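Local structure of probable thiosulfate sulfurtransferase (Thermus thermophilus, 2EG4) at residues R27-S32 / Q56-R61; V64-E69 / C76-F81. The protein probably transfers sulfur from thiosulfate to an acceptor such as cyanide, as a protein built of two rhodanese-like domains, and binds a zinc ion. One frame throughout, in Å; residues are numbered along the deposited sequence.

Contact 1 (R27-S32 / Q56-R61). With SO4 (sulfate ion), chain F.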
ATOM      1  N   ARG A  27      16.972  -1.337   6.415  1.00 17.26           N
ATOM      2  CA  ARG A  27      16.203  -2.077   7.406  1.00 16.36           C
ATOM      3  C   ARG A  27      15.307  -3.048   6.650  1.00 15.87           C
ATOM      4  O   ARG A  27      14.951  -2.781   5.511  1.00 18.41           O
ATOM      5  CB  ARG A  27      15.277  -1.140   8.200  1.00 20.53           C
ATOM      6  CG  ARG A  27      15.934  -0.267   9.249  1.00 21.04           C
ATOM      7  CD  ARG A  27      16.763   0.823   8.644  1.00 20.58           C
ATOM      8  NE  ARG A  27      16.926   1.931   9.588  1.00 22.32           N
ATOM      9  CZ  ARG A  27      18.012   2.688   9.669  1.00 28.04           C
ATOM     10  NH1 ARG A  27      19.052   2.450   8.879  1.00 26.45           N
ATOM     11  NH2 ARG A  27      18.038   3.718  10.500  1.00 26.14           N
ATOM     12  N   HIS A  28      14.938  -4.153   7.294  1.00 15.84           N
ATOM     13  CA  HIS A  28      14.026  -5.118   6.693  1.00 14.63           C
ATOM     14  C   HIS A  28      12.634  -4.807   7.194  1.00 15.23           C
ATOM     15  O   HIS A  28      12.428  -4.688   8.404  1.00 16.24           O
ATOM     16  CB  HIS A  28      14.331  -6.537   7.132  1.00 16.68           C
ATOM     17  CG  HIS A  28      13.368  -7.538   6.575  1.00 18.51           C
ATOM     18  ND1 HIS A  28      12.442  -8.205   7.352  1.00 21.61           N
ATOM     19  CD2 HIS A  28      13.134  -7.921   5.296  1.00 19.45           C
ATOM     20  CE1 HIS A  28      11.682  -8.959   6.575  1.00 22.90           C
ATOM     21  NE2 HIS A  28      12.081  -8.803   5.324  1.00 21.88           N
ATOM     22  N   LEU A  29      11.669  -4.696   6.280  1.00 12.39           N
ATOM     23  CA  LEU A  29      10.280  -4.459   6.688  1.00 12.49           C
ATOM     24  C   LEU A  29       9.297  -4.929   5.609  1.00 15.17           C
ATOM     25  O   LEU A  29       9.390  -4.490   4.465  1.00 14.65           O
ATOM     26  CB  LEU A  29      10.016  -2.977   6.939  1.00 14.35           C
ATOM     27  CG  LEU A  29       8.577  -2.696   7.426  1.00 12.47           C
ATOM     28  CD1 LEU A  29       8.311  -3.360   8.790  1.00 18.46           C
ATOM     29  CD2 LEU A  29       8.367  -1.184   7.496  1.00 15.95           C
ATOM     30  N   ASP A  30       8.367  -5.808   5.995  1.00 15.54           N
ATOM     31  CA  ASP A  30       7.306  -6.269   5.079  1.00 17.04           C
ATOM     32  C   ASP A  30       5.976  -6.170   5.839  1.00 17.27           C
ATOM     33  O   ASP A  30       5.721  -6.940   6.783  1.00 20.62           O
ATOM     34  CB  ASP A  30       7.534  -7.706   4.626  1.00 22.13           C
ATOM     35  CG  ASP A  30       6.421  -8.202   3.696  1.00 22.85           C
ATOM     36  OD1 ASP A  30       5.317  -7.620   3.724  1.00 24.77           O
ATOM     37  OD2 ASP A  30       6.637  -9.171   2.951  1.00 28.16           O
ATOM     38  N   LEU A  31       5.142  -5.193   5.471  1.00 17.50           N
ATOM     39  CA  LEU A  31       3.868  -5.004   6.153  1.00 16.08           C
ATOM     40  C   LEU A  31       2.668  -5.612   5.444  1.00 21.06           C
ATOM     41  O   LEU A  31       1.564  -5.073   5.544  1.00 20.91           O
ATOM     42  CB  LEU A  31       3.606  -3.513   6.397  1.00 20.42           C
ATOM     43  CG  LEU A  31       4.581  -2.877   7.385  1.00 14.77           C
ATOM     44  CD1 LEU A  31       4.339  -1.379   7.530  1.00 17.20           C
ATOM     45  CD2 LEU A  31       4.459  -3.633   8.730  1.00 20.88           C
ATOM     46  N   SER A  32       2.878  -6.731   4.747  1.00 19.84           N
ATOM     47  CA  SER A  32       1.768  -7.407   4.050  1.00 22.99           C
ATOM     48  C   SER A  32       0.747  -8.047   4.998  1.00 25.29           C
ATOM     49  O   SER A  32      -0.436  -8.218   4.659  1.00 24.25           O
ATOM     50  CB  SER A  32       2.303  -8.539   3.156  1.00 25.76           C
ATOM     51  OG  SER A  32       3.181  -8.093   2.149  1.00 26.76           O
ATOM     52  N   GLN A  56      10.027   4.679  15.087  1.00 22.66           N
ATOM     53  CA  GLN A  56      11.073   4.881  16.089  1.00 26.34           C
ATOM     54  C   GLN A  56      11.970   3.661  16.252  1.00 23.66           C
ATOM     55  O   GLN A  56      13.196   3.785  16.321  1.00 28.02           O
ATOM     56  CB  GLN A  56      10.451   5.258  17.439  1.00 27.43           C
ATOM     57  CG  GLN A  56       9.611   6.514  17.361  1.00 30.61           C
ATOM     58  CD  GLN A  56       9.232   7.054  18.726  1.00 28.63           C
ATOM     59  OE1 GLN A  56       9.138   6.304  19.699  1.00 29.83           O
ATOM     60  NE2 GLN A  56       8.992   8.356  18.799  1.00 29.76           N
ATOM     61  N   THR A  57      11.371   2.482  16.296  1.00 22.25           N
ATOM     62  CA  THR A  57      12.129   1.251  16.468  1.00 24.25           C
ATOM     63  C   THR A  57      13.081   0.997  15.300  1.00 25.79           C
ATOM     64  O   THR A  57      14.192   0.504  15.511  1.00 23.52           O
ATOM     65  CB  THR A  57      11.193   0.035  16.655  1.00 25.22           C
ATOM     66  OG1 THR A  57      10.392   0.224  17.831  1.00 31.60           O
ATOM     67  CG2 THR A  57      12.001  -1.231  16.851  1.00 29.08           C
ATOM     68  N   LEU A  58      12.652   1.333  14.081  1.00 24.21           N
ATOM     69  CA  LEU A  58      13.500   1.140  12.885  1.00 22.52           C
ATOM     70  C   LEU A  58      14.389   2.343  12.570  1.00 23.68           C
ATOM     71  O   LEU A  58      15.176   2.325  11.610  1.00 23.68           O
ATOM     72  CB  LEU A  58      12.637   0.833  11.659  1.00 20.02           C
ATOM     73  CG  LEU A  58      11.954  -0.532  11.654  1.00 24.01           C
ATOM     74  CD1 LEU A  58      11.279  -0.752  10.299  1.00 23.45           C
ATOM     75  CD2 LEU A  58      12.958  -1.625  11.911  1.00 31.17           C
ATOM     76  N   GLY A  59      14.270   3.391  13.375  1.00 23.16           N
ATOM     77  CA  GLY A  59      15.065   4.586  13.141  1.00 25.35           C
ATOM     78  C   GLY A  59      14.728   5.230  11.811  1.00 26.98           C
ATOM     79  O   GLY A  59      15.614   5.694  11.086  1.00 28.80           O
ATOM     80  N   LEU A  60      13.435   5.255  11.488  1.00 26.31           N
ATOM     81  CA  LEU A  60      12.956   5.834  10.247  1.00 25.05           C
ATOM     82  C   LEU A  60      12.766   7.335  10.371  1.00 29.93           C
ATOM     83  O   LEU A  60      12.474   7.858  11.456  1.00 30.75           O
ATOM     84  CB  LEU A  60      11.631   5.198   9.832  1.00 22.63           C
ATOM     85  CG  LEU A  60      11.583   3.692   9.612  1.00 21.49           C
ATOM     86  CD1 LEU A  60      10.217   3.303   9.046  1.00 23.29           C
ATOM     87  CD2 LEU A  60      12.689   3.303   8.635  1.00 24.27           C
ATOM     88  N   ARG A  61      12.935   8.012   9.244  1.00 27.27           N
ATOM     89  CA  ARG A  61      12.797   9.458   9.135  1.00 30.70           C
ATOM     90  C   ARG A  61      12.810   9.769   7.645  1.00 28.19           C
ATOM     91  O   ARG A  61      13.419   9.028   6.866  1.00 30.07           O
ATOM     92  CB  ARG A  61      13.976  10.151   9.806  1.00 34.75           C
ATOM     93  CG  ARG A  61      15.315   9.639   9.312  1.00 39.87           C
ATOM     94  CD  ARG A  61      16.462  10.532   9.737  1.00 44.97           C
ATOM     95  NE  ARG A  61      17.728  10.075   9.170  1.00 48.46           N
ATOM     96  CZ  ARG A  61      17.974   9.988   7.866  1.00 50.80           C
ATOM     97  NH1 ARG A  61      17.036  10.329   6.986  1.00 49.34           N
ATOM     98  NH2 ARG A  61      19.154   9.550   7.441  1.00 50.75           N
TER
HETATM   99  S   SO4 F 505      11.493  -9.165  10.468  1.00 57.52           S
HETATM  100  O1  SO4 F 505      11.652 -10.446   9.704  1.00 57.63           O
HETATM  101  O2  SO4 F 505      10.078  -8.679  10.341  1.00 60.44           O
HETATM  102  O3  SO4 F 505      11.812  -9.405  11.913  1.00 60.71           O
HETATM  103  O4  SO4 F 505      12.426  -8.131   9.913  1.00 57.31           O

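Contact 2 (V64-E69 / C76-F81)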
ATOM      1  N   VAL A  64      12.407   8.220   2.969  1.00 21.75           N
ATOM      2  CA  VAL A  64      12.606   6.779   3.040  1.00 19.22           C
ATOM      3  C   VAL A  64      12.506   6.224   1.629  1.00 16.92           C
ATOM      4  O   VAL A  64      11.603   6.571   0.864  1.00 18.57           O
ATOM      5  CB  VAL A  64      11.539   6.075   3.935  1.00 19.51           C
ATOM      6  CG1 VAL A  64      11.700   4.526   3.844  1.00 21.87           C
ATOM      7  CG2 VAL A  64      11.711   6.527   5.378  1.00 24.58           C
ATOM      8  N   VAL A  65      13.463   5.378   1.265  1.00 15.71           N
ATOM      9  CA  VAL A  65      13.438   4.759  -0.050  1.00 15.18           C
ATOM     10  C   VAL A  65      13.189   3.275   0.170  1.00 16.25           C
ATOM     11  O   VAL A  65      13.989   2.605   0.813  1.00 15.81           O
ATOM     12  CB  VAL A  65      14.786   4.919  -0.810  1.00 17.04           C
ATOM     13  CG1 VAL A  65      14.750   4.100  -2.095  1.00 20.82           C
ATOM     14  CG2 VAL A  65      15.000   6.397  -1.177  1.00 17.72           C
ATOM     15  N   LEU A  66      12.066   2.778  -0.342  1.00 15.02           N
ATOM     16  CA  LEU A  66      11.763   1.356  -0.179  1.00 14.54           C
ATOM     17  C   LEU A  66      12.100   0.612  -1.469  1.00 13.82           C
ATOM     18  O   LEU A  66      11.789   1.088  -2.564  1.00 15.08           O
ATOM     19  CB  LEU A  66      10.285   1.135   0.153  1.00 15.30           C
ATOM     20  CG  LEU A  66       9.768   1.776   1.455  1.00 13.41           C
ATOM     21  CD1 LEU A  66       9.164   3.158   1.143  1.00 17.63           C
ATOM     22  CD2 LEU A  66       8.706   0.866   2.091  1.00 15.14           C
ATOM     23  N   TYR A  67      12.716  -0.561  -1.357  1.00 14.26           N
ATOM     24  CA  TYR A  67      13.053  -1.291  -2.567  1.00 12.64           C
ATOM     25  C   TYR A  67      12.673  -2.773  -2.492  1.00 15.37           C
ATOM     26  O   TYR A  67      12.594  -3.358  -1.415  1.00 14.33           O
ATOM     27  CB  TYR A  67      14.558  -1.135  -2.892  1.00 12.90           C
ATOM     28  CG  TYR A  67      15.506  -1.820  -1.922  1.00 12.69           C
ATOM     29  CD1 TYR A  67      15.876  -3.163  -2.093  1.00 11.21           C
ATOM     30  CD2 TYR A  67      16.044  -1.124  -0.835  1.00 14.73           C
ATOM     31  CE1 TYR A  67      16.759  -3.793  -1.201  1.00 13.65           C
ATOM     32  CE2 TYR A  67      16.938  -1.739   0.061  1.00 15.35           C
ATOM     33  CZ  TYR A  67      17.285  -3.074  -0.129  1.00 14.25           C
ATOM     34  OH  TYR A  67      18.164  -3.678   0.747  1.00 15.64           O
ATOM     35  N   ASP A  68      12.425  -3.361  -3.658  1.00 13.76           N
ATOM     36  CA  ASP A  68      12.051  -4.764  -3.781  1.00 13.44           C
ATOM     37  C   ASP A  68      12.368  -5.114  -5.240  1.00 12.47           C
ATOM     38  O   ASP A  68      12.753  -4.247  -6.040  1.00 14.33           O
ATOM     39  CB  ASP A  68      10.554  -4.942  -3.472  1.00 13.32           C
ATOM     40  CG  ASP A  68      10.187  -6.369  -3.084  1.00 15.20           C
ATOM     41  OD1 ASP A  68      10.877  -7.328  -3.501  1.00 13.32           O
ATOM     42  OD2 ASP A  68       9.172  -6.517  -2.363  1.00 16.74           O
ATOM     43  N   GLU A  69      12.260  -6.387  -5.570  1.00 13.70           N
ATOM     44  CA  GLU A  69      12.547  -6.838  -6.921  1.00 14.52           C
ATOM     45  C   GLU A  69      11.262  -6.677  -7.731  1.00 16.09           C
ATOM     46  O   GLU A  69      10.401  -7.568  -7.761  1.00 16.56           O
ATOM     47  CB  GLU A  69      13.013  -8.288  -6.874  1.00 14.05           C
ATOM     48  CG  GLU A  69      13.477  -8.836  -8.238  1.00 14.85           C
ATOM     49  CD  GLU A  69      14.454  -7.888  -8.901  1.00 17.26           C
ATOM     50  OE1 GLU A  69      15.435  -7.487  -8.237  1.00 15.75           O
ATOM     51  OE2 GLU A  69      14.241  -7.526 -10.083  1.00 19.73           O
ATOM     52  N   CYS A  76       4.522  -2.040  -2.272  1.00 14.90           N
ATOM     53  CA  CYS A  76       3.579  -0.933  -2.249  1.00 13.66           C
ATOM     54  C   CYS A  76       2.717  -0.867  -0.991  1.00 13.25           C
ATOM     55  O   CYS A  76       2.438   0.220  -0.505  1.00 15.47           O
ATOM     56  CB  CYS A  76       2.733  -0.981  -3.508  1.00 13.46           C
ATOM     57  SG  CYS A  76       3.711  -0.720  -5.010  1.00 18.03           S
ATOM     58  N   ARG A  77       2.332  -2.000  -0.426  1.00 13.48           N
ATOM     59  CA  ARG A  77       1.519  -1.894   0.792  1.00 13.78           C
ATOM     60  C   ARG A  77       2.404  -1.377   1.922  1.00 14.16           C
ATOM     61  O   ARG A  77       1.973  -0.567   2.723  1.00 16.15           O
ATOM     62  CB  ARG A  77       0.900  -3.229   1.192  1.00 13.55           C
ATOM     63  CG  ARG A  77      -0.278  -3.027   2.177  1.00 14.65           C
ATOM     64  CD  ARG A  77      -0.772  -4.371   2.740  1.00 16.58           C
ATOM     65  NE  ARG A  77      -2.051  -4.252   3.458  1.00 12.85           N
ATOM     66  CZ  ARG A  77      -2.240  -4.573   4.736  1.00 18.72           C
ATOM     67  NH1 ARG A  77      -1.228  -5.033   5.482  1.00 19.07           N
ATOM     68  NH2 ARG A  77      -3.456  -4.481   5.262  1.00 18.64           N
ATOM     69  N   THR A  78       3.664  -1.807   1.940  1.00 14.99           N
ATOM     70  CA  THR A  78       4.566  -1.332   2.971  1.00 14.71           C
ATOM     71  C   THR A  78       4.823   0.166   2.762  1.00 15.16           C
ATOM     72  O   THR A  78       4.771   0.931   3.721  1.00 14.50           O
ATOM     73  CB  THR A  78       5.884  -2.150   2.975  1.00 11.34           C
ATOM     74  OG1 THR A  78       5.568  -3.549   3.149  1.00 13.99           O
ATOM     75  CG2 THR A  78       6.775  -1.723   4.156  1.00 16.03           C
ATOM     76  N   ALA A  79       5.087   0.592   1.520  1.00 13.12           N
ATOM     77  CA  ALA A  79       5.311   2.012   1.256  1.00 14.74           C
ATOM     78  C   ALA A  79       4.069   2.822   1.599  1.00 16.53           C
ATOM     79  O   ALA A  79       4.165   3.961   2.065  1.00 15.35           O
ATOM     80  CB  ALA A  79       5.693   2.234  -0.218  1.00 16.09           C
ATOM     81  N   PHE A  80       2.913   2.224   1.356  1.00 15.36           N
ATOM     82  CA  PHE A  80       1.656   2.888   1.653  1.00 16.70           C
ATOM     83  C   PHE A  80       1.554   3.180   3.150  1.00 13.90           C
ATOM     84  O   PHE A  80       1.185   4.285   3.543  1.00 16.69           O
ATOM     85  CB  PHE A  80       0.465   2.051   1.216  1.00 16.57           C
ATOM     86  CG  PHE A  80      -0.850   2.747   1.448  1.00 16.63           C
ATOM     87  CD1 PHE A  80      -1.212   3.850   0.669  1.00 18.99           C
ATOM     88  CD2 PHE A  80      -1.671   2.369   2.506  1.00 18.55           C
ATOM     89  CE1 PHE A  80      -2.372   4.568   0.950  1.00 18.03           C
ATOM     90  CE2 PHE A  80      -2.841   3.087   2.793  1.00 18.52           C
ATOM     91  CZ  PHE A  80      -3.184   4.184   2.017  1.00 19.24           C
ATOM     92  N   PHE A  81       1.886   2.210   3.982  1.00 15.72           N
ATOM     93  CA  PHE A  81       1.837   2.457   5.426  1.00 17.23           C
ATOM     94  C   PHE A  81       2.829   3.547   5.842  1.00 17.49           C
ATOM     95  O   PHE A  81       2.502   4.419   6.646  1.00 15.23           O
ATOM     96  CB  PHE A  81       2.174   1.179   6.208  1.00 18.15           C
ATOM     97  CG  PHE A  81       1.012   0.255   6.399  1.00 17.28           C
ATOM     98  CD1 PHE A  81      -0.024   0.598   7.268  1.00 21.24           C
ATOM     99  CD2 PHE A  81       0.967  -0.964   5.758  1.00 16.95           C
ATOM    100  CE1 PHE A  81      -1.089  -0.285   7.492  1.00 20.52           C
ATOM    101  CE2 PHE A  81      -0.089  -1.870   5.970  1.00 18.11           C
ATOM    102  CZ  PHE A  81      -1.125  -1.522   6.848  1.00 17.94           C
TER

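Contact 1 (R27-S32 / Q56-R61)
Arg-27 reaches across to the end of helix 41-57 and binds the backbone carbonyl of Leu-58. Arg-27 NE gives a nearly straight hydrogen bond to Leu-58 O (2.7 Å, 164° at the hydrogen). The oxygen sits at the edge of the guanidinium, close to its plane. Arg-27 NH2 adds weak bonds to Leu-58 O and to Gly-59 O, the latter at 3.2 Å. NH1 gives a hydrogen bond to Gly-25 O. A bend at chi2 (71°) turns NE toward Leu-58 O.

The apolar part is small. Leu-29 CD2 meets Leu-58 CD1 at 4.1 Å. Leu-29 also rests on Leu-54, Val-10 and Thr-78.

The CA-CB bond of His-28 is turned away from residues 56-61, and its ring lies by the sulfate. His-28 ND1 gives an almost straight bond to sulfate O4 (2.6 Å), which lies at the ring edge, and its NE2 is paired with Arg-13 O. The sulfate probably comes from the crystallisation liquor and is also held by Arg-15 NE. Further on, Asp-30 OD1 accepts twice, from Ser-32 N (2.8 Å) and Ser-32 OG (2.7 Å). The backbone bond makes this an Asx turn.

Gly-59, with positive phi, ends the helix in a Schellman motif. The arginine thus takes up carbonyls at a helix C-terminus and joins it to the edge strand 27-28 of the parallel sheet of a rhodanese-like domain.

Contact 2 (V64-E69 / C76-F81)
Leu-66 carries the strand side of this contact, and Thr-78 and Ala-79 carry the helix side. All three are buried.

The contact between the two segments is made by van der Waals packing. Both methyls of Leu-66 rest against Ala-79, CD1 on its CB and CD2 on its backbone N and CA. Leu-66 CD1 lies 3.8 Å from Ala-79 CB. Leu-66 CD2 lies 3.7 Å from Ala-79 N and also reaches Thr-78 CG2 at 3.8 Å. The CA-CB bond of Leu-66 points to the helix, and with CG anti to the carbonyl carbon (chi1 -61°) both methyls reach it. Leu-75 and Leu-82 of the same helix also touch Leu-66. Ala-79 packs further on Leu-91 of the next strand and on Phe-202 of helix 195-206.

The polar groups bond within their own segment or to residues outside the pair. Thr-78 has CG2 anti to its backbone N, which presents the methyl to Leu-66, while OG1 is hydrogen-bonded to Arg-74 O and Leu-31 N. Asp-68 OD1 accepts from Glu-69 N at 2.7 Å, with the donor on the anti side. Asp-68 OD2 forms a salt bridge with Arg-74 and hydrogen bonds with Thr-12 and Thr-72.

Within the helix, Phe-81 lies against the guanidinium of Arg-77, its CE2 3.3 Å above the plane and toward the rim. Arg-77 NH1 lies at the edge of the phenyl ring.

The strand and the helix that packs on it are the first two elements of a beta-alpha-beta unit, strand 64-67, helix 73-84 and strand 89-92, in the parallel sheet of the rhodanese-like fold.

From the N terminus, the chain leaves strand 27-28 and runs through helix 41-57. Contact 1 closes this loop by bringing residues 56-61 back to the edge strand. The chain then enters strand 64-67 and turns into helix 73-84, where contact 2 closes a shorter loop. The two contacts follow in series and neither nest nor cross. Both reach the same parallel sheet, with strand 8-11 lying between strands 27-28 and 64-67. Their centres are about 10 Å apart. Segments 27-32 and 76-81 also touch directly: Leu-31 O probably accepts from Arg-77 NH1 at 2.8 Å, and Leu-31 packs on Phe-81.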